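Local atomic coordinates of sterol regulatory element-binding protein cleavage-activating protein (Schizosaccharomyces pombe, PDB entry 4YHC), a protein that escorts the transcription factor sre1 and is required for its processing at low sterol and low oxygen, this chain being the escort's WD40 domain. Residues I235-R240 / F268-S273; P262-T267 / V295-L300; S288-H293 / V299-Y304. The protein carries 9 engineered substitutions. All coordinates share one frame; numbering follows the deposited sequence.

Interaction 1: I235-R240 / F268-S273; sequences ILFLAR and FSVGVS
Phe237 and Ala239 on strand 235-239 meet Phe268 and Val270, at the start of the next blade of the WD40 propeller, through carbon alone. The CH-pi part belongs to Val270: its CG2 methyl stands over one face of the Phe237 ring, 4.1 Å from the ring centroid and 16° off the normal. CG1 of Val270 is on that same side of the ring, nearest its far end, 4.0 Å from CZ of Phe237. Both methyls thus rest on the ring; the side chains cross at about a right angle.

The remaining contacts are apolar, made by Phe268. With CG anti to the backbone N (chi1 -177°), its ring reaches across to strand 235-239: CE2, at the ring edge, comes 3.9 Å from CB of Phe237, while the methyl of Ala239 sits over one face, CB lying 4.2 Å from CG of Phe268. Val244 and Met246 of the neighbouring strand 243-248 also touch Phe237, and Val244 touches Phe268, which also meets the ring of Phe289.

No polar atom takes part between the segments, though Phe268 N is hydrogen-bonded to Asp226 OD2 of the preceding blade. Here the two blades meet by close fit and exclusion of water.

Interaction 2: P262-T267 / V295-L300; sequences PIKVNT and VTEKVL
Lys264 reaches across from the loop between two propeller blades to Glu297, in the turn that joins strands 281-292 and 299-304. Its CB lies against the side chain of Thr292, at the end of the strand leading into that turn. From there CG points opposite the backbone N (chi1 -169°) and the chain runs out nearly straight. CD is the first atom to meet the acid, 3.3 Å from OE2 of Glu297, and CE follows at 3.4 Å from the same OE2. Only at the last bond does the chain bend (chi4 45°), and this turns the ammonium away from OE2: NZ is 3.9 Å from OE1 of Glu297, a long salt bridge. The methylenes are thus closer to the carboxylate than the charge is, and the attraction is probably modest at this exposed site. Glu297 helps by bending at chi2 (-97°), which swings its carboxylate back toward the lysine.

Shortening Lys264 to an alanine would remove the aliphatic arm and the ammonium, and would probably leave the Glu297 carboxylate without this counter-charge and freer to turn.

The second touch is apolar: CG of Pro262 is 4.2 Å from CG2 of Val295. Behind the lysine, the Lys264-Thr267 type II turn has only a weak backbone bond from Thr267 N to Lys264 O, backed by Thr267 OG1, which binds Lys264 O at 2.7 Å and also takes the backbone N-H of Thr292. Loop 262-267 follows strand 253-259, the last of one blade, and leads into strand 269-278; backbone bonds from Pro262 to Ala294 and from Lys264 to Thr292 lay it along the end of strand 281-292, beside the turn that leads into strand 299-304.

Interaction 3: S288-H293 / V299-Y304; sequences SFCFTH and VLYYYY
Phe289 and Tyr302 exchange two backbone hydrogen bonds, and so do Phe291 and Leu300. The shortest runs from Phe289 N to Tyr302 O at 2.7 Å; the straightest, from Leu300 N to Phe291 O, measures 2.9 Å with 176° at the hydrogen. CA-H...O contacts fill in between them, as where Tyr301 CA lies 3.2 Å from Phe289 O.

These bonds make strands 281-292 and 299-304 an antiparallel hairpin, their axes 4.6 Å apart at 168°, as neighbouring strands of one blade of the WD40 propeller. Strand 269-278 continues the sheet beyond Phe289, through backbone bonds of Ser288 and Cys290, and strand 344-349 continues it beyond Tyr301.

Side chains alternate between the two faces. On the face of Phe289, Phe291, Leu300 and Tyr302 the packing is largely aromatic. The edge of Tyr304 turns toward the face of Phe289 in an offset edge-to-face pair, and CE1 of Tyr304 comes 3.4 Å from CE2 of Phe289. Phe291 holds CG between its backbone N and carbonyl carbon (chi1 64°), which brings its ring across to the partner strand: Leu300 CB lies over one face, and CZ of Phe291 meets CE1 of Tyr302 at 3.6 Å, the two rings set obliquely.

On the opposite face Cys290 places SG 4.0 Å from the centroid of the Tyr301 ring, oblique to the ring, a sulfur-aromatic contact, and the same sulfur also touches CG1 of Val299. The hydroxyl of Tyr301 is hydrogen-bonded to Ser355 OG. Ser288 OG lies in the plane of the Tyr303 ring at its edge, 3.4 Å from CD1 of Tyr303, while its hydrogen bond goes to Gly361 O. Met357 of strand 354-357 covers Ser288, Cys290 and Tyr301.

Overall arrangement
Interactions 1 and 3 are buried and interaction 2 lies at the surface, yet all three reach one sheet. Interaction 3 is the backbone-bonded hairpin within a blade; interaction 1 joins that blade to the preceding one by apolar side chains alone; interaction 2 joins the loop entering the blade to the hairpin turn, with a long salt bridge and a small apolar touch. Strands 269-278 and 281-292 are neighbours, so Gly271 N meets Ser288 O and the Phe268 ring of interaction 1 packs on Phe289 of interaction 3. Ile263, from the loop of interaction 2, touches Ala239 and Phe268 as well as Phe291. Interactions 2 and 3 share Val299 and Leu300.

Interaction 1: I235-R240 / F268-S273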
ATOM      1  N   ILE A 235       0.555   7.384  13.214  1.00 16.18           N
ATOM      2  CA  ILE A 235       1.481   8.336  12.659  1.00 17.87           C
ATOM      3  C   ILE A 235       1.056   8.684  11.249  1.00 20.63           C
ATOM      4  O   ILE A 235       0.677   7.779  10.494  1.00 20.46           O
ATOM      5  CB  ILE A 235       2.874   7.742  12.562  1.00 20.18           C
ATOM      6  CG1 ILE A 235       3.479   7.734  13.967  1.00 26.87           C
ATOM      7  CG2 ILE A 235       3.781   8.611  11.690  1.00 19.05           C
ATOM      8  CD1 ILE A 235       4.725   6.929  14.029  1.00 33.12           C
ATOM      9  N   LEU A 236       1.157   9.967  10.926  1.00 16.01           N
ATOM     10  CA  LEU A 236       1.022  10.467   9.581  1.00 18.88           C
ATOM     11  C   LEU A 236       2.299  11.144   9.130  1.00 21.09           C
ATOM     12  O   LEU A 236       2.900  11.946   9.922  1.00 18.48           O
ATOM     13  CB  LEU A 236      -0.098  11.493   9.554  1.00 18.18           C
ATOM     14  CG  LEU A 236      -0.410  12.072   8.180  1.00 25.99           C
ATOM     15  CD1 LEU A 236      -1.871  12.194   7.908  1.00 25.77           C
ATOM     16  CD2 LEU A 236       0.205  13.460   8.016  1.00 27.20           C
ATOM     17  N   PHE A 237       2.716  10.843   7.892  1.00 16.83           N
ATOM     18  CA  PHE A 237       3.913  11.453   7.290  1.00 19.14           C
ATOM     19  C   PHE A 237       3.366  12.506   6.295  1.00 24.59           C
ATOM     20  O   PHE A 237       2.504  12.193   5.459  1.00 21.70           O
ATOM     21  CB  PHE A 237       4.798  10.444   6.572  1.00 15.50           C
ATOM     22  CG  PHE A 237       5.497   9.481   7.471  1.00 22.90           C
ATOM     23  CD1 PHE A 237       4.845   8.361   7.960  1.00 20.72           C
ATOM     24  CD2 PHE A 237       6.812   9.670   7.820  1.00 15.52           C
ATOM     25  CE1 PHE A 237       5.491   7.494   8.806  1.00 16.89           C
ATOM     26  CE2 PHE A 237       7.432   8.827   8.643  1.00 18.98           C
ATOM     27  CZ  PHE A 237       6.798   7.718   9.112  1.00 17.81           C
ATOM     28  N   LEU A 238       3.818  13.760   6.402  1.00 19.16           N
ATOM     29  CA  LEU A 238       3.449  14.869   5.520  1.00 16.24           C
ATOM     30  C   LEU A 238       4.710  15.249   4.703  1.00 18.88           C
ATOM     31  O   LEU A 238       5.651  15.711   5.251  1.00 17.52           O
ATOM     32  CB  LEU A 238       3.000  16.056   6.344  1.00 22.09           C
ATOM     33  CG  LEU A 238       2.276  17.269   5.677  1.00 35.11           C
ATOM     34  CD1 LEU A 238       3.100  18.531   5.730  1.00 38.66           C
ATOM     35  CD2 LEU A 238       1.822  17.115   4.243  1.00 32.41           C
ATOM     36  N   ALA A 239       4.720  14.978   3.417  1.00 16.18           N
ATOM     37  CA  ALA A 239       5.815  15.235   2.542  1.00 16.24           C
ATOM     38  C   ALA A 239       5.627  16.623   1.935  1.00 25.41           C
ATOM     39  O   ALA A 239       4.538  17.005   1.585  1.00 18.28           O
ATOM     40  CB  ALA A 239       5.831  14.261   1.422  1.00 18.30           C
ATOM     41  N   ARG A 240       6.706  17.378   1.887  1.00 22.56           N
ATOM     42  CA  ARG A 240       6.682  18.768   1.359  1.00 20.06           C
ATOM     43  C   ARG A 240       7.949  18.814   0.489  1.00 20.31           C
ATOM     44  O   ARG A 240       8.301  17.763  -0.137  1.00 25.74           O
ATOM     45  CB  ARG A 240       6.612  19.821   2.497  1.00 22.54           C
ATOM     46  CG  ARG A 240       7.543  19.589   3.675  1.00 23.70           C
ATOM     47  CD  ARG A 240       7.332  20.611   4.829  1.00 26.57           C
ATOM     48  NE  ARG A 240       8.146  20.218   5.966  1.00 25.43           N
ATOM     49  CZ  ARG A 240       9.477  20.201   6.020  1.00 24.97           C
ATOM     50  NH1 ARG A 240      10.233  20.713   5.042  1.00 26.27           N
ATOM     51  NH2 ARG A 240      10.076  19.657   7.078  1.00 24.97           N
ATOM     52  N   PHE A 268       4.828   9.335  -2.775  1.00 19.86           N
ATOM     53  CA  PHE A 268       5.514   9.027  -1.563  1.00 16.18           C
ATOM     54  C   PHE A 268       4.890   7.823  -0.798  1.00 17.25           C
ATOM     55  O   PHE A 268       3.692   7.782  -0.585  1.00 19.42           O
ATOM     56  CB  PHE A 268       5.477  10.269  -0.671  1.00 15.35           C
ATOM     57  CG  PHE A 268       6.232  10.134   0.647  1.00 15.28           C
ATOM     58  CD1 PHE A 268       7.593  10.330   0.720  1.00 19.63           C
ATOM     59  CD2 PHE A 268       5.569   9.906   1.823  1.00 21.05           C
ATOM     60  CE1 PHE A 268       8.279  10.255   1.914  1.00 17.03           C
ATOM     61  CE2 PHE A 268       6.234   9.770   3.029  1.00 18.53           C
ATOM     62  CZ  PHE A 268       7.601   9.946   3.083  1.00 15.26           C
ATOM     63  N   SER A 269       5.703   6.894  -0.345  1.00 14.92           N
ATOM     64  CA  SER A 269       5.211   5.873   0.578  1.00 19.05           C
ATOM     65  C   SER A 269       6.277   5.555   1.613  1.00 16.65           C
ATOM     66  O   SER A 269       7.466   5.999   1.486  1.00 14.81           O
ATOM     67  CB  SER A 269       4.724   4.632  -0.173  1.00 18.66           C
ATOM     68  OG  SER A 269       5.783   4.096  -0.857  1.00 16.08           O
ATOM     69  N   VAL A 270       5.850   4.819   2.654  1.00 14.74           N
ATOM     70  CA  VAL A 270       6.737   4.498   3.769  1.00 17.59           C
ATOM     71  C   VAL A 270       6.623   3.057   4.117  1.00 20.05           C
ATOM     72  O   VAL A 270       5.539   2.538   4.142  1.00 14.97           O
ATOM     73  CB  VAL A 270       6.394   5.312   5.026  1.00 15.83           C
ATOM     74  CG1 VAL A 270       7.352   5.014   6.221  1.00 14.92           C
ATOM     75  CG2 VAL A 270       6.355   6.770   4.684  1.00 14.94           C
ATOM     76  N   GLY A 271       7.702   2.405   4.426  1.00 14.71           N
ATOM     77  CA  GLY A 271       7.558   1.090   5.135  1.00 16.75           C
ATOM     78  C   GLY A 271       8.459   1.101   6.360  1.00 18.26           C
ATOM     79  O   GLY A 271       9.500   1.786   6.352  1.00 15.37           O
ATOM     80  N   VAL A 272       8.061   0.398   7.413  1.00 16.03           N
ATOM     81  CA  VAL A 272       8.885   0.206   8.605  1.00 15.10           C
ATOM     82  C   VAL A 272       9.024  -1.302   8.951  1.00 17.12           C
ATOM     83  O   VAL A 272       8.139  -2.148   8.639  1.00 16.27           O
ATOM     84  CB  VAL A 272       8.355   1.013   9.805  1.00 19.18           C
ATOM     85  CG1 VAL A 272       8.310   2.522   9.533  1.00 15.21           C
ATOM     86  CG2 VAL A 272       6.958   0.543  10.170  1.00 15.64           C
ATOM     87  N   SER A 273      10.160  -1.659   9.545  1.00 15.31           N
ATOM     88  CA  SER A 273      10.500  -3.035   9.781  1.00 15.45           C
ATOM     89  C   SER A 273      10.428  -3.469  11.228  1.00 18.23           C
ATOM     90  O   SER A 273      10.640  -2.684  12.140  1.00 15.86           O
ATOM     91  CB  SER A 273      11.848  -3.382   9.172  1.00 18.99           C
ATOM     92  OG  SER A 273      12.916  -2.876   9.966  1.00 19.36           O
TER

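Interaction 2: P262-T267 / V295-L300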
ATOM      1  N   PRO A 262      13.021  17.555  -3.136  1.00 18.67           N
ATOM      2  CA  PRO A 262      11.699  17.826  -3.523  1.00 18.67           C
ATOM      3  C   PRO A 262      11.037  16.560  -4.029  1.00 24.56           C
ATOM      4  O   PRO A 262      11.647  15.815  -4.765  1.00 23.46           O
ATOM      5  CB  PRO A 262      11.868  18.813  -4.678  1.00 17.87           C
ATOM      6  CG  PRO A 262      13.194  19.467  -4.434  1.00 23.27           C
ATOM      7  CD  PRO A 262      14.022  18.425  -3.853  1.00 18.64           C
ATOM      8  N   ILE A 263       9.787  16.373  -3.657  1.00 21.16           N
ATOM      9  CA  ILE A 263       9.061  15.098  -3.874  1.00 20.55           C
ATOM     10  C   ILE A 263       7.948  15.384  -4.841  1.00 23.99           C
ATOM     11  O   ILE A 263       7.248  16.380  -4.747  1.00 27.44           O
ATOM     12  CB  ILE A 263       8.542  14.568  -2.521  1.00 24.67           C
ATOM     13  CG1 ILE A 263       9.711  13.992  -1.749  1.00 21.64           C
ATOM     14  CG2 ILE A 263       7.408  13.513  -2.657  1.00 18.32           C
ATOM     15  CD1 ILE A 263       9.402  13.796  -0.289  1.00 23.40           C
ATOM     16  N   LYS A 264       7.787  14.532  -5.817  1.00 22.68           N
ATOM     17  CA  LYS A 264       6.686  14.641  -6.739  1.00 18.70           C
ATOM     18  C   LYS A 264       5.363  14.323  -6.129  1.00 16.66           C
ATOM     19  O   LYS A 264       5.239  13.375  -5.383  1.00 17.03           O
ATOM     20  CB  LYS A 264       6.956  13.727  -7.913  1.00 21.85           C
ATOM     21  CG  LYS A 264       6.022  13.958  -9.047  1.00 25.62           C
ATOM     22  CD  LYS A 264       6.598  13.308 -10.301  1.00 33.27           C
ATOM     23  CE  LYS A 264       5.570  13.261 -11.417  1.00 38.87           C
ATOM     24  NZ  LYS A 264       4.909  14.613 -11.471  1.00 45.28           N
ATOM     25  N   VAL A 265       4.364  15.155  -6.384  1.00 20.96           N
ATOM     26  CA  VAL A 265       3.095  14.989  -5.795  1.00 17.41           C
ATOM     27  C   VAL A 265       2.545  13.538  -5.950  1.00 21.73           C
ATOM     28  O   VAL A 265       2.711  12.867  -6.944  1.00 23.21           O
ATOM     29  CB  VAL A 265       2.074  16.066  -6.268  1.00 30.81           C
ATOM     30  CG1 VAL A 265       1.804  15.850  -7.768  1.00 34.47           C
ATOM     31  CG2 VAL A 265       0.790  15.864  -5.477  1.00 23.15           C
ATOM     32  N   ASN A 266       1.996  13.029  -4.877  1.00 18.90           N
ATOM     33  CA  ASN A 266       1.428  11.691  -4.841  1.00 18.41           C
ATOM     34  C   ASN A 266       2.323  10.539  -5.142  1.00 23.62           C
ATOM     35  O   ASN A 266       1.884   9.527  -5.686  1.00 20.94           O
ATOM     36  CB  ASN A 266       0.255  11.633  -5.793  1.00 27.26           C
ATOM     37  CG  ASN A 266      -1.029  11.659  -5.048  1.00 43.84           C
ATOM     38  OD1 ASN A 266      -1.261  10.817  -4.134  1.00 50.99           O
ATOM     39  ND2 ASN A 266      -1.877  12.584  -5.395  1.00 48.87           N
ATOM     40  N   THR A 267       3.602  10.656  -4.872  1.00 15.78           N
ATOM     41  CA  THR A 267       4.466   9.513  -5.177  1.00 15.65           C
ATOM     42  C   THR A 267       5.182   8.910  -3.981  1.00 17.51           C
ATOM     43  O   THR A 267       6.047   8.082  -4.200  1.00 16.99           O
ATOM     44  CB  THR A 267       5.533   9.903  -6.203  1.00 15.85           C
ATOM     45  OG1 THR A 267       6.401  10.917  -5.606  1.00 16.12           O
ATOM     46  CG2 THR A 267       4.816  10.500  -7.479  1.00 16.90           C
ATOM     47  N   VAL A 295      12.718  16.820  -9.255  1.00 21.37           N
ATOM     48  CA  VAL A 295      13.657  17.460 -10.150  1.00 18.53           C
ATOM     49  C   VAL A 295      14.048  16.501 -11.239  1.00 23.05           C
ATOM     50  O   VAL A 295      13.805  16.767 -12.399  1.00 18.90           O
ATOM     51  CB  VAL A 295      14.929  17.990  -9.462  1.00 20.82           C
ATOM     52  CG1 VAL A 295      15.884  18.683 -10.495  1.00 21.19           C
ATOM     53  CG2 VAL A 295      14.556  18.943  -8.330  1.00 21.39           C
ATOM     54  N   THR A 296      14.605  15.367 -10.876  1.00 22.37           N
ATOM     55  CA  THR A 296      15.120  14.393 -11.892  1.00 23.49           C
ATOM     56  C   THR A 296      14.091  13.364 -12.380  1.00 22.21           C
ATOM     57  O   THR A 296      14.370  12.595 -13.277  1.00 21.45           O
ATOM     58  CB  THR A 296      16.273  13.600 -11.282  1.00 22.68           C
ATOM     59  OG1 THR A 296      15.814  12.923 -10.115  1.00 23.92           O
ATOM     60  CG2 THR A 296      17.418  14.571 -10.852  1.00 28.05           C
ATOM     61  N   GLU A 297      12.904  13.368 -11.774  1.00 21.88           N
ATOM     62  CA  GLU A 297      11.918  12.359 -12.018  1.00 26.73           C
ATOM     63  C   GLU A 297      12.431  10.929 -11.872  1.00 19.49           C
ATOM     64  O   GLU A 297      11.841  10.037 -12.424  1.00 26.06           O
ATOM     65  CB  GLU A 297      11.284  12.574 -13.401  1.00 30.42           C
ATOM     66  CG  GLU A 297      10.543  13.899 -13.471  1.00 36.63           C
ATOM     67  CD  GLU A 297       9.046  13.795 -13.226  1.00 60.14           C
ATOM     68  OE1 GLU A 297       8.346  14.840 -13.315  1.00 59.45           O
ATOM     69  OE2 GLU A 297       8.555  12.671 -12.931  1.00 73.94           O
ATOM     70  N   LYS A 298      13.471  10.714 -11.100  1.00 19.16           N
ATOM     71  CA  LYS A 298      13.972   9.365 -10.784  1.00 16.86           C
ATOM     72  C   LYS A 298      13.240   8.818  -9.537  1.00 21.34           C
ATOM     73  O   LYS A 298      12.899   9.545  -8.641  1.00 19.21           O
ATOM     74  CB  LYS A 298      15.463   9.358 -10.479  1.00 25.19           C
ATOM     75  CG  LYS A 298      16.343   9.779 -11.651  1.00 34.00           C
ATOM     76  CD  LYS A 298      16.455   8.698 -12.690  1.00 46.25           C
ATOM     77  CE  LYS A 298      17.561   9.001 -13.705  1.00 53.28           C
ATOM     78  NZ  LYS A 298      16.956   9.756 -14.825  1.00 54.05           N
ATOM     79  N   VAL A 299      13.082   7.505  -9.468  1.00 18.82           N
ATOM     80  CA  VAL A 299      12.550   6.875  -8.218  1.00 20.37           C
ATOM     81  C   VAL A 299      13.706   6.637  -7.240  1.00 17.87           C
ATOM     82  O   VAL A 299      14.720   6.064  -7.553  1.00 20.68           O
ATOM     83  CB  VAL A 299      11.733   5.615  -8.535  1.00 19.47           C
ATOM     84  CG1 VAL A 299      11.182   4.900  -7.235  1.00 15.54           C
ATOM     85  CG2 VAL A 299      10.603   5.975  -9.494  1.00 18.84           C
ATOM     86  N   LEU A 300      13.508   7.090  -6.032  1.00 15.62           N
ATOM     87  CA  LEU A 300      14.475   6.970  -4.972  1.00 15.50           C
ATOM     88  C   LEU A 300      13.946   6.228  -3.710  1.00 15.26           C
ATOM     89  O   LEU A 300      12.806   6.328  -3.359  1.00 15.19           O
ATOM     90  CB  LEU A 300      14.972   8.343  -4.564  1.00 15.64           C
ATOM     91  CG  LEU A 300      15.994   9.209  -5.296  1.00 27.12           C
ATOM     92  CD1 LEU A 300      17.377   8.686  -5.088  1.00 26.33           C
ATOM     93  CD2 LEU A 300      15.712   9.287  -6.755  1.00 33.91           C
TER

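Interaction 3: S288-H293 / V299-Y304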
ATOM      1  N   SER A 288      11.892   3.193   5.840  1.00 16.63           N
ATOM      2  CA  SER A 288      12.235   3.344   4.407  1.00 16.56           C
ATOM      3  C   SER A 288      11.193   4.209   3.779  1.00 20.01           C
ATOM      4  O   SER A 288       9.945   4.028   4.029  1.00 14.76           O
ATOM      5  CB  SER A 288      12.206   2.041   3.670  1.00 14.72           C
ATOM      6  OG  SER A 288      13.133   1.102   4.133  1.00 17.97           O
ATOM      7  N   PHE A 289      11.671   5.136   2.939  1.00 14.82           N
ATOM      8  CA  PHE A 289      10.792   6.023   2.140  1.00 14.86           C
ATOM      9  C   PHE A 289      11.026   5.689   0.679  1.00 16.28           C
ATOM     10  O   PHE A 289      12.182   5.411   0.292  1.00 16.72           O
ATOM     11  CB  PHE A 289      11.112   7.518   2.284  1.00 15.01           C
ATOM     12  CG  PHE A 289      11.006   8.066   3.645  1.00 19.72           C
ATOM     13  CD1 PHE A 289      10.001   7.649   4.525  1.00 20.75           C
ATOM     14  CD2 PHE A 289      11.850   9.044   4.073  1.00 19.69           C
ATOM     15  CE1 PHE A 289       9.885   8.176   5.807  1.00 15.73           C
ATOM     16  CE2 PHE A 289      11.725   9.581   5.348  1.00 25.44           C
ATOM     17  CZ  PHE A 289      10.756   9.099   6.241  1.00 17.90           C
ATOM     18  N   CYS A 290       9.974   5.785  -0.114  1.00 14.86           N
ATOM     19  CA  CYS A 290      10.024   5.680  -1.555  1.00 14.92           C
ATOM     20  C   CYS A 290       9.333   6.885  -2.102  1.00 15.05           C
ATOM     21  O   CYS A 290       8.261   7.244  -1.667  1.00 16.49           O
ATOM     22  CB  CYS A 290       9.281   4.420  -2.061  1.00 23.38           C
ATOM     23  SG  CYS A 290       9.291   4.254  -3.865  1.00 94.18           S
ATOM     24  N   PHE A 291       9.934   7.495  -3.103  1.00 15.21           N
ATOM     25  CA  PHE A 291       9.327   8.671  -3.797  1.00 20.74           C
ATOM     26  C   PHE A 291       9.956   8.900  -5.185  1.00 16.19           C
ATOM     27  O   PHE A 291      10.965   8.278  -5.526  1.00 15.65           O
ATOM     28  CB  PHE A 291       9.391   9.923  -2.907  1.00 15.50           C
ATOM     29  CG  PHE A 291      10.777  10.370  -2.623  1.00 17.74           C
ATOM     30  CD1 PHE A 291      11.475   9.908  -1.532  1.00 20.10           C
ATOM     31  CD2 PHE A 291      11.402  11.254  -3.499  1.00 18.50           C
ATOM     32  CE1 PHE A 291      12.759  10.362  -1.279  1.00 19.14           C
ATOM     33  CE2 PHE A 291      12.674  11.692  -3.272  1.00 19.22           C
ATOM     34  CZ  PHE A 291      13.368  11.245  -2.170  1.00 18.64           C
ATOM     35  N   THR A 292       9.276   9.711  -5.983  1.00 17.53           N
ATOM     36  CA  THR A 292       9.808  10.236  -7.234  1.00 18.68           C
ATOM     37  C   THR A 292      10.286  11.630  -7.023  1.00 16.35           C
ATOM     38  O   THR A 292       9.615  12.486  -6.460  1.00 16.40           O
ATOM     39  CB  THR A 292       8.753  10.190  -8.328  1.00 20.05           C
ATOM     40  OG1 THR A 292       8.360   8.821  -8.462  1.00 19.23           O
ATOM     41  CG2 THR A 292       9.304  10.691  -9.713  1.00 16.84           C
ATOM     42  N   HIS A 293      11.531  11.804  -7.368  1.00 16.48           N
ATOM     43  CA  HIS A 293      12.242  13.041  -7.167  1.00 16.73           C
ATOM     44  C   HIS A 293      11.609  14.055  -8.136  1.00 20.16           C
ATOM     45  O   HIS A 293      11.486  13.782  -9.365  1.00 21.93           O
ATOM     46  CB  HIS A 293      13.698  12.749  -7.511  1.00 16.79           C
ATOM     47  CG  HIS A 293      14.661  13.766  -7.007  1.00 17.30           C
ATOM     48  ND1 HIS A 293      14.652  15.096  -7.426  1.00 18.53           N
ATOM     49  CD2 HIS A 293      15.638  13.662  -6.095  1.00 16.87           C
ATOM     50  CE1 HIS A 293      15.633  15.738  -6.808  1.00 20.24           C
ATOM     51  NE2 HIS A 293      16.246  14.883  -6.005  1.00 17.19           N
ATOM     52  N   VAL A 299      13.082   7.505  -9.468  1.00 18.82           N
ATOM     53  CA  VAL A 299      12.550   6.875  -8.218  1.00 20.37           C
ATOM     54  C   VAL A 299      13.706   6.637  -7.240  1.00 17.87           C
ATOM     55  O   VAL A 299      14.720   6.064  -7.553  1.00 20.68           O
ATOM     56  CB  VAL A 299      11.733   5.615  -8.535  1.00 19.47           C
ATOM     57  CG1 VAL A 299      11.182   4.900  -7.235  1.00 15.54           C
ATOM     58  CG2 VAL A 299      10.603   5.975  -9.494  1.00 18.84           C
ATOM     59  N   LEU A 300      13.508   7.090  -6.032  1.00 15.62           N
ATOM     60  CA  LEU A 300      14.475   6.970  -4.972  1.00 15.50           C
ATOM     61  C   LEU A 300      13.946   6.228  -3.710  1.00 15.26           C
ATOM     62  O   LEU A 300      12.806   6.328  -3.359  1.00 15.19           O
ATOM     63  CB  LEU A 300      14.972   8.343  -4.564  1.00 15.64           C
ATOM     64  CG  LEU A 300      15.994   9.209  -5.296  1.00 27.12           C
ATOM     65  CD1 LEU A 300      17.377   8.686  -5.088  1.00 26.33           C
ATOM     66  CD2 LEU A 300      15.712   9.287  -6.755  1.00 33.91           C
ATOM     67  N   TYR A 301      14.852   5.530  -3.056  1.00 16.25           N
ATOM     68  CA  TYR A 301      14.591   4.793  -1.800  1.00 19.36           C
ATOM     69  C   TYR A 301      15.578   5.250  -0.762  1.00 18.39           C
ATOM     70  O   TYR A 301      16.785   5.208  -0.981  1.00 20.20           O
ATOM     71  CB  TYR A 301      14.697   3.295  -2.018  1.00 14.93           C
ATOM     72  CG  TYR A 301      13.672   2.778  -2.982  1.00 15.47           C
ATOM     73  CD1 TYR A 301      13.896   2.816  -4.357  1.00 15.10           C
ATOM     74  CD2 TYR A 301      12.479   2.219  -2.500  1.00 18.02           C
ATOM     75  CE1 TYR A 301      12.951   2.333  -5.250  1.00 18.96           C
ATOM     76  CE2 TYR A 301      11.532   1.747  -3.370  1.00 16.03           C
ATOM     77  CZ  TYR A 301      11.776   1.776  -4.750  1.00 20.76           C
ATOM     78  OH  TYR A 301      10.795   1.363  -5.567  1.00 21.69           O
ATOM     79  N   TYR A 302      15.056   5.848   0.308  1.00 15.00           N
ATOM     80  CA  TYR A 302      15.861   6.235   1.431  1.00 19.69           C
ATOM     81  C   TYR A 302      15.563   5.254   2.555  1.00 23.87           C
ATOM     82  O   TYR A 302      14.358   5.013   2.883  1.00 17.87           O
ATOM     83  CB  TYR A 302      15.484   7.631   1.879  1.00 15.19           C
ATOM     84  CG  TYR A 302      16.089   8.764   1.110  1.00 18.52           C
ATOM     85  CD1 TYR A 302      15.989   8.831  -0.262  1.00 18.37           C
ATOM     86  CD2 TYR A 302      16.715   9.809   1.777  1.00 25.31           C
ATOM     87  CE1 TYR A 302      16.505   9.906  -0.971  1.00 24.38           C
ATOM     88  CE2 TYR A 302      17.267  10.888   1.078  1.00 29.05           C
ATOM     89  CZ  TYR A 302      17.147  10.919  -0.292  1.00 26.58           C
ATOM     90  OH  TYR A 302      17.608  11.985  -0.935  1.00 26.96           O
ATOM     91  N   TYR A 303      16.611   4.660   3.061  1.00 15.22           N
ATOM     92  CA  TYR A 303      16.577   3.681   4.141  1.00 14.95           C
ATOM     93  C   TYR A 303      17.336   4.229   5.352  1.00 23.20           C
ATOM     94  O   TYR A 303      18.545   4.651   5.245  1.00 19.55           O
ATOM     95  CB  TYR A 303      17.226   2.377   3.667  1.00 17.92           C
ATOM     96  CG  TYR A 303      17.393   1.351   4.756  1.00 21.93           C
ATOM     97  CD1 TYR A 303      16.316   0.508   5.137  1.00 22.06           C
ATOM     98  CD2 TYR A 303      18.609   1.190   5.406  1.00 22.02           C
ATOM     99  CE1 TYR A 303      16.473  -0.447   6.150  1.00 18.11           C
ATOM    100  CE2 TYR A 303      18.786   0.238   6.393  1.00 22.17           C
ATOM    101  CZ  TYR A 303      17.708  -0.589   6.741  1.00 22.84           C
ATOM    102  OH  TYR A 303      17.882  -1.498   7.744  1.00 25.90           O
ATOM    103  N   TYR A 304      16.660   4.248   6.496  1.00 18.70           N
ATOM    104  CA  TYR A 304      17.245   4.717   7.744  1.00 18.71           C
ATOM    105  C   TYR A 304      17.326   3.587   8.760  1.00 29.45           C
ATOM    106  O   TYR A 304      16.331   2.922   9.033  1.00 20.86           O
ATOM    107  CB  TYR A 304      16.411   5.850   8.345  1.00 17.01           C
ATOM    108  CG  TYR A 304      16.128   7.007   7.418  1.00 23.12           C
ATOM    109  CD1 TYR A 304      15.009   7.006   6.602  1.00 24.91           C
ATOM    110  CD2 TYR A 304      16.968   8.108   7.374  1.00 26.33           C
ATOM    111  CE1 TYR A 304      14.740   8.065   5.760  1.00 25.61           C
ATOM    112  CE2 TYR A 304      16.708   9.172   6.534  1.00 25.59           C
ATOM    113  CZ  TYR A 304      15.591   9.144   5.730  1.00 23.09           C
ATOM    114  OH  TYR A 304      15.324  10.198   4.893  1.00 24.21           O
TER